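Local structure of 23S rRNA-specific endonuclease VapC20 (Mycobacterium tuberculosis H37Rv, 5WZF) at residues R105-D111 and D130-A136; I123-F129 and G137-R142. The protein cleaves 23S rRNA in the sarcin-ricin loop as the magnesium-dependent PIN-domain toxin of a type II toxin-antitoxin system. All coordinates share one frame; numbering follows the deposited sequence.

Contact 1 (R105-D111 and D130-A136)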
loop_
_atom_site.group_PDB
_atom_site.type_symbol
_atom_site.label_atom_id
_atom_site.label_comp_id
_atom_site.label_asym_id
_atom_site.label_seq_id
_atom_site.Cartn_x
_atom_site.Cartn_y
_atom_site.Cartn_z
ATOM N N ARG B 105 -17.361 2.432 9.047
ATOM C CA ARG B 105 -16.123 2.331 9.814
ATOM C C ARG B 105 -14.930 2.671 8.926
ATOM O O ARG B 105 -14.961 2.418 7.724
ATOM C CB ARG B 105 -15.974 0.924 10.401
ATOM C CG ARG B 105 -14.723 0.693 11.236
ATOM C CD ARG B 105 -14.600 -0.777 11.615
ATOM N NE ARG B 105 -13.282 -1.111 12.149
ATOM C CZ ARG B 105 -13.024 -1.317 13.437
ATOM N NH1 ARG B 105 -13.994 -1.230 14.338
ATOM N NH2 ARG B 105 -11.793 -1.617 13.823
ATOM N N GLU B 106 -13.887 3.253 9.509
ATOM C CA GLU B 106 -12.686 3.581 8.747
ATOM C C GLU B 106 -11.916 2.323 8.362
ATOM O O GLU B 106 -11.378 1.631 9.225
ATOM C CB GLU B 106 -11.774 4.522 9.539
ATOM C CG GLU B 106 -10.496 4.889 8.793
ATOM C CD GLU B 106 -9.550 5.755 9.608
ATOM O OE1 GLU B 106 -9.990 6.350 10.615
ATOM O OE2 GLU B 106 -8.360 5.842 9.236
ATOM N N TYR B 107 -11.870 2.029 7.066
ATOM C CA TYR B 107 -11.085 0.906 6.556
ATOM C C TYR B 107 -10.011 1.394 5.590
ATOM O O TYR B 107 -10.261 2.292 4.785
ATOM C CB TYR B 107 -11.976 -0.119 5.853
ATOM C CG TYR B 107 -12.867 -0.921 6.774
ATOM C CD1 TYR B 107 -12.338 -1.920 7.581
ATOM C CD2 TYR B 107 -14.236 -0.697 6.819
ATOM C CE1 TYR B 107 -13.147 -2.663 8.423
ATOM C CE2 TYR B 107 -15.054 -1.434 7.655
ATOM C CZ TYR B 107 -14.507 -2.417 8.454
ATOM O OH TYR B 107 -15.320 -3.154 9.287
ATOM N N SER B 108 -8.825 0.798 5.672
ATOM C CA SER B 108 -7.740 1.119 4.752
ATOM C C SER B 108 -7.903 0.347 3.454
ATOM O O SER B 108 -8.605 -0.661 3.409
ATOM C CB SER B 108 -6.381 0.792 5.373
ATOM O OG SER B 108 -6.145 -0.606 5.355
ATOM N N PHE B 109 -7.248 0.822 2.400
ATOM C CA PHE B 109 -7.232 0.104 1.130
ATOM C C PHE B 109 -6.630 -1.295 1.266
ATOM O O PHE B 109 -7.157 -2.256 0.710
ATOM C CB PHE B 109 -6.453 0.891 0.083
ATOM C CG PHE B 109 -6.246 0.143 -1.202
ATOM C CD1 PHE B 109 -7.271 0.028 -2.124
ATOM C CD2 PHE B 109 -5.025 -0.449 -1.485
ATOM C CE1 PHE B 109 -7.084 -0.661 -3.307
ATOM C CE2 PHE B 109 -4.832 -1.137 -2.666
ATOM C CZ PHE B 109 -5.862 -1.241 -3.579
ATOM N N VAL B 110 -5.518 -1.406 1.988
ATOM C CA VAL B 110 -4.869 -2.705 2.157
ATOM C C VAL B 110 -5.805 -3.690 2.859
ATOM O O VAL B 110 -5.894 -4.859 2.477
ATOM C CB VAL B 110 -3.543 -2.577 2.940
ATOM C CG1 VAL B 110 -3.002 -3.944 3.310
ATOM C CG2 VAL B 110 -2.517 -1.813 2.114
ATOM N N ASP B 111 -6.521 -3.214 3.872
ATOM C CA ASP B 111 -7.495 -4.061 4.555
ATOM C C ASP B 111 -8.582 -4.534 3.594
ATOM O O ASP B 111 -8.943 -5.710 3.588
ATOM C CB ASP B 111 -8.121 -3.326 5.742
ATOM C CG ASP B 111 -7.190 -3.252 6.942
ATOM O OD1 ASP B 111 -6.120 -3.897 6.918
ATOM O OD2 ASP B 111 -7.541 -2.559 7.918
ATOM N N ASP B 130 -5.686 -5.608 16.474
ATOM C CA ASP B 130 -6.350 -4.298 16.366
ATOM C C ASP B 130 -7.782 -4.309 15.792
ATOM O O ASP B 130 -8.397 -3.251 15.650
ATOM C CB ASP B 130 -5.480 -3.338 15.547
ATOM C CG ASP B 130 -4.073 -3.216 16.104
ATOM O OD1 ASP B 130 -3.915 -3.274 17.343
ATOM O OD2 ASP B 130 -3.125 -3.067 15.305
ATOM N N GLY B 131 -8.307 -5.483 15.462
ATOM C CA GLY B 131 -9.746 -5.648 15.325
ATOM C C GLY B 131 -10.470 -5.233 14.054
ATOM O O GLY B 131 -11.701 -5.287 14.014
ATOM N N ASP B 132 -9.744 -4.828 13.017
ATOM C CA ASP B 132 -10.397 -4.437 11.766
ATOM C C ASP B 132 -10.953 -5.654 11.034
ATOM O O ASP B 132 -12.029 -5.595 10.445
ATOM C CB ASP B 132 -9.433 -3.672 10.859
ATOM C CG ASP B 132 -9.031 -2.333 11.440
ATOM O OD1 ASP B 132 -9.896 -1.655 12.034
ATOM O OD2 ASP B 132 -7.848 -1.965 11.311
ATOM N N PHE B 133 -10.217 -6.761 11.075
ATOM C CA PHE B 133 -10.700 -8.008 10.491
ATOM C C PHE B 133 -11.915 -8.546 11.256
ATOM O O PHE B 133 -12.866 -9.057 10.654
ATOM C CB PHE B 133 -9.576 -9.044 10.459
ATOM C CG PHE B 133 -8.574 -8.812 9.358
ATOM C CD1 PHE B 133 -7.615 -7.817 9.471
ATOM C CD2 PHE B 133 -8.592 -9.590 8.214
ATOM C CE1 PHE B 133 -6.689 -7.598 8.452
ATOM C CE2 PHE B 133 -7.674 -9.382 7.194
ATOM C CZ PHE B 133 -6.721 -8.384 7.315
ATOM N N SER B 134 -11.886 -8.428 12.582
ATOM C CA SER B 134 -13.028 -8.825 13.404
ATOM C C SER B 134 -14.267 -8.010 13.052
ATOM O O SER B 134 -15.369 -8.549 12.961
ATOM C CB SER B 134 -12.707 -8.665 14.890
ATOM O OG SER B 134 -11.557 -9.409 15.245
ATOM N N ALA B 135 -14.083 -6.707 12.853
ATOM C CA ALA B 135 -15.199 -5.834 12.507
ATOM C C ALA B 135 -15.763 -6.191 11.135
ATOM O O ALA B 135 -16.963 -6.051 10.891
ATOM C CB ALA B 135 -14.771 -4.374 12.541
ATOM N N ALA B 136 -14.896 -6.663 10.246
ATOM C CA ALA B 136 -15.301 -6.987 8.885
ATOM C C ALA B 136 -15.888 -8.392 8.787
ATOM O O ALA B 136 -16.310 -8.823 7.714
ATOM C CB ALA B 136 -14.126 -6.840 7.929
HETATM O O HOH W 1 -10.980 -2.028 17.082
HETATM O O HOH W 2 -10.063 1.281 11.866
#

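Contact 2 (I123-F129 and G137-R142)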
loop_
_atom_site.group_PDB
_atom_site.type_symbol
_atom_site.label_atom_id
_atom_site.label_comp_id
_atom_site.label_asym_id
_atom_site.label_seq_id
_atom_site.Cartn_x
_atom_site.Cartn_y
_atom_site.Cartn_z
ATOM N N ILE B 123 -11.029 -18.064 3.186
ATOM C CA ILE B 123 -10.319 -18.002 4.456
ATOM C C ILE B 123 -11.133 -17.208 5.470
ATOM O O ILE B 123 -11.629 -16.125 5.164
ATOM C CB ILE B 123 -8.931 -17.357 4.287
ATOM C CG1 ILE B 123 -8.097 -18.155 3.281
ATOM C CG2 ILE B 123 -8.211 -17.252 5.627
ATOM C CD1 ILE B 123 -6.806 -17.476 2.881
ATOM N N GLN B 124 -11.282 -17.752 6.674
ATOM C CA GLN B 124 -12.030 -17.063 7.720
ATOM C C GLN B 124 -11.104 -16.560 8.821
ATOM O O GLN B 124 -11.396 -15.566 9.486
ATOM C CB GLN B 124 -13.104 -17.985 8.306
ATOM C CG GLN B 124 -13.934 -17.373 9.440
ATOM C CD GLN B 124 -14.823 -16.210 8.999
ATOM O OE1 GLN B 124 -14.883 -15.859 7.818
ATOM N NE2 GLN B 124 -15.521 -15.612 9.959
ATOM N N ASN B 125 -9.977 -17.243 8.996
ATOM C CA ASN B 125 -9.031 -16.906 10.058
ATOM C C ASN B 125 -7.916 -15.978 9.591
ATOM O O ASN B 125 -7.261 -16.233 8.582
ATOM C CB ASN B 125 -8.421 -18.174 10.645
ATOM C CG ASN B 125 -9.441 -19.023 11.373
ATOM O OD1 ASN B 125 -10.374 -18.503 11.985
ATOM N ND2 ASN B 125 -9.272 -20.337 11.307
ATOM N N ALA B 126 -7.696 -14.908 10.342
ATOM C CA ALA B 126 -6.612 -13.991 10.035
ATOM C C ALA B 126 -5.636 -13.880 11.194
ATOM O O ALA B 126 -6.041 -13.806 12.353
ATOM C CB ALA B 126 -7.164 -12.616 9.682
ATOM N N TYR B 127 -4.343 -13.878 10.885
ATOM C CA TYR B 127 -3.358 -13.479 11.880
ATOM C C TYR B 127 -3.258 -11.963 11.822
ATOM O O TYR B 127 -2.651 -11.399 10.915
ATOM C CB TYR B 127 -2.001 -14.138 11.638
ATOM C CG TYR B 127 -1.841 -15.456 12.367
ATOM C CD1 TYR B 127 -2.951 -16.161 12.807
ATOM C CD2 TYR B 127 -0.586 -15.981 12.632
ATOM C CE1 TYR B 127 -2.817 -17.359 13.477
ATOM C CE2 TYR B 127 -0.439 -17.181 13.308
ATOM C CZ TYR B 127 -1.560 -17.865 13.726
ATOM O OH TYR B 127 -1.431 -19.057 14.398
ATOM N N ALA B 128 -3.898 -11.310 12.783
ATOM C CA ALA B 128 -3.996 -9.864 12.796
ATOM C C ALA B 128 -4.337 -9.402 14.191
ATOM O O ALA B 128 -4.879 -10.162 14.987
ATOM C CB ALA B 128 -5.054 -9.382 11.812
ATOM N N PHE B 129 -4.020 -8.147 14.476
ATOM C CA PHE B 129 -4.383 -7.533 15.737
ATOM C C PHE B 129 -5.214 -6.286 15.428
ATOM O O PHE B 129 -5.445 -5.973 14.260
ATOM C CB PHE B 129 -3.131 -7.189 16.551
ATOM C CG PHE B 129 -2.193 -8.358 16.765
ATOM C CD1 PHE B 129 -2.528 -9.392 17.629
ATOM C CD2 PHE B 129 -0.966 -8.406 16.117
ATOM C CE1 PHE B 129 -1.664 -10.459 17.828
ATOM C CE2 PHE B 129 -0.097 -9.468 16.313
ATOM C CZ PHE B 129 -0.444 -10.495 17.169
ATOM N N GLY B 137 -15.918 -9.107 9.906
ATOM C CA GLY B 137 -16.598 -10.389 9.953
ATOM C C GLY B 137 -15.694 -11.603 9.874
ATOM O O GLY B 137 -16.171 -12.722 9.686
ATOM N N PHE B 138 -14.389 -11.387 10.015
ATOM C CA PHE B 138 -13.434 -12.488 10.031
ATOM C C PHE B 138 -12.994 -12.768 11.464
ATOM O O PHE B 138 -13.396 -12.065 12.390
ATOM C CB PHE B 138 -12.220 -12.176 9.148
ATOM C CG PHE B 138 -12.567 -11.930 7.706
ATOM C CD1 PHE B 138 -12.825 -12.988 6.849
ATOM C CD2 PHE B 138 -12.645 -10.640 7.210
ATOM C CE1 PHE B 138 -13.148 -12.765 5.519
ATOM C CE2 PHE B 138 -12.971 -10.408 5.884
ATOM C CZ PHE B 138 -13.225 -11.472 5.039
ATOM N N VAL B 139 -12.173 -13.797 11.644
ATOM C CA VAL B 139 -11.679 -14.144 12.969
ATOM C C VAL B 139 -10.204 -13.801 13.111
ATOM O O VAL B 139 -9.371 -14.320 12.367
ATOM C CB VAL B 139 -11.866 -15.643 13.269
ATOM C CG1 VAL B 139 -11.128 -16.027 14.544
ATOM C CG2 VAL B 139 -13.359 -15.999 13.354
ATOM N N GLU B 140 -9.878 -12.927 14.059
ATOM C CA GLU B 140 -8.479 -12.661 14.381
ATOM C C GLU B 140 -8.036 -13.662 15.436
ATOM O O GLU B 140 -8.500 -13.634 16.577
ATOM C CB GLU B 140 -8.286 -11.225 14.858
ATOM C CG GLU B 140 -8.734 -10.213 13.820
ATOM C CD GLU B 140 -8.476 -8.779 14.227
ATOM O OE1 GLU B 140 -7.846 -8.553 15.284
ATOM O OE2 GLU B 140 -8.902 -7.877 13.473
ATOM N N VAL B 141 -7.152 -14.565 15.032
ATOM C CA VAL B 141 -6.733 -15.667 15.887
ATOM C C VAL B 141 -5.986 -15.154 17.109
ATOM O O VAL B 141 -5.144 -14.261 17.006
ATOM C CB VAL B 141 -5.853 -16.660 15.114
ATOM C CG1 VAL B 141 -5.454 -17.831 16.001
ATOM C CG2 VAL B 141 -6.585 -17.147 13.877
ATOM N N ARG B 142 -6.315 -15.720 18.266
ATOM C CA ARG B 142 -5.709 -15.329 19.533
ATOM C C ARG B 142 -5.042 -16.528 20.209
ATOM O O ARG B 142 -5.467 -17.667 20.015
ATOM C CB ARG B 142 -6.766 -14.709 20.449
ATOM C CG ARG B 142 -7.342 -13.406 19.924
ATOM C CD ARG B 142 -6.298 -12.309 19.970
ATOM N NE ARG B 142 -6.767 -11.075 19.346
ATOM C CZ ARG B 142 -6.471 -10.705 18.103
ATOM N NH1 ARG B 142 -5.701 -11.473 17.341
ATOM N NH2 ARG B 142 -6.944 -9.563 17.626
HETATM O O HOH W 3 -16.548 -13.731 6.635
HETATM O O HOH W 4 -3.530 -12.881 15.202
#

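Contact 1 (R105-D111 and D130-A136)
Asp-111 and Asp-132 meet at the acidic site of the PIN domain, where Asp-111, in the first turn of helix 109-121, and Asp-18 are the predicted magnesium ligands. The two side chains cross at about a right angle, and OD2 of Asp-111 stands 3.5 Å from OD2 of Asp-132, two acceptors with no hydrogen bond between them. The other oxygen of Asp-132 is taken by the loop that leads into the helix. Arg-105 NH2 donates to Asp-132 OD1 over 2.6 Å in an almost straight bond (175°), forming a salt bridge. The acceptor lies in the guanidinium plane, whereas the nitrogen reaches OD1 on its anti side, 24° out of the carboxylate plane. With CG anti to the backbone N (chi1 -180°) and the chain extended as far as NE, Arg-105 reaches across to helix 132-135 and lays one guanidinium face against Ala-135, whose CB is 3.6 Å from NE. A water donates both to Glu-106 O and to Asp-132 OD1, 2.9 Å from the latter.

Tyr-107 packs beside this bridge, with Arg-105 CG over one face of its ring: the ring edge is turned to the backbone of Asp-132, CE1 lying 3.7 Å from O, while its OH rests 3.5 Å from Ala-135 CB. Trp-98 of helix 89-101 meets the same ring edge-to-face. Phe-133 comes obliquely to the other carboxylate oxygen, CE1 being 4.0 Å from Asp-111 OD1, and also touches Asp-18. Ser-108 N-caps helix 109-121, its OG accepting from Asp-111 N at 3.0 Å.

Asp-132 thus holds a cationic partner and a water on OD1 while OD2 faces Asp-111. The arginine probably offsets part of the negative charge that gathers here, consistent with the magnesium site predicted at Asp-18 and Asp-111.

Contact 2 (I123-F129 and G137-R142)
Parallel pairing of Asn-125 with Val-139 and Ala-126 with Glu-140 joins the two segments through three backbone bonds: Val-139 N to Gln-124 O (2.9 Å), Ala-126 N to Val-139 O (2.7 Å) and Val-141 N to Ala-126 O (3.0 Å). Beyond the strands, side chains and waters take over. A bend at chi2 (66°) turns the amide of Gln-124 toward Gly-137, where NE2 donates to a lone pair of Gly-137 O at 3.0 Å; a water bridges OE1 to that same carbonyl. At the other end Arg-142 NH1 gives Ala-128 O a bond of 2.8 Å, in the guanidinium plane, and also reaches Val-141 O. Its NH2 forms a salt bridge with Glu-140 OE1 at 2.7 Å, while Phe-129 CD1 lies over one guanidinium face. A second water accepts from Ala-128 N and donates to Val-141 O.

Tyr-127 sets CE1 3.5 Å from Val-141 CB, its OH being bound by Leu-39 O. Strand 125-127 also bonds to strand 14-17 and so lies between it and 139-140, the outermost strand within this chain; Met-118 of helix 109-121 packs on Ala-126 and Phe-138, and Leu-39 of helix 33-41 on Val-141.

Overall arrangement
Contacts 1 and 2 interlock along the chain, their segments alternating: helix 109-121 runs on to strand 125-127, and helix 132-135 makes the beta-alpha-beta crossover to strand 139-140. Their centres are 11 Å apart. Glu-140 of contact 2 ties the two together, OE1 lying 3.1 Å from Gly-131 N, a probable hydrogen bond at the N-cap of helix 132-135, while OE2 accepts from Ser-134 N. At that helix's other end Gly-137 forms a Schellman motif. Both contacts border the predicted magnesium site. Contact 1 supplies Asp-111, and the side chain of Ala-128 in contact 2 is about 4 Å from that of Asp-18 and about 7 Å from that of Asp-111.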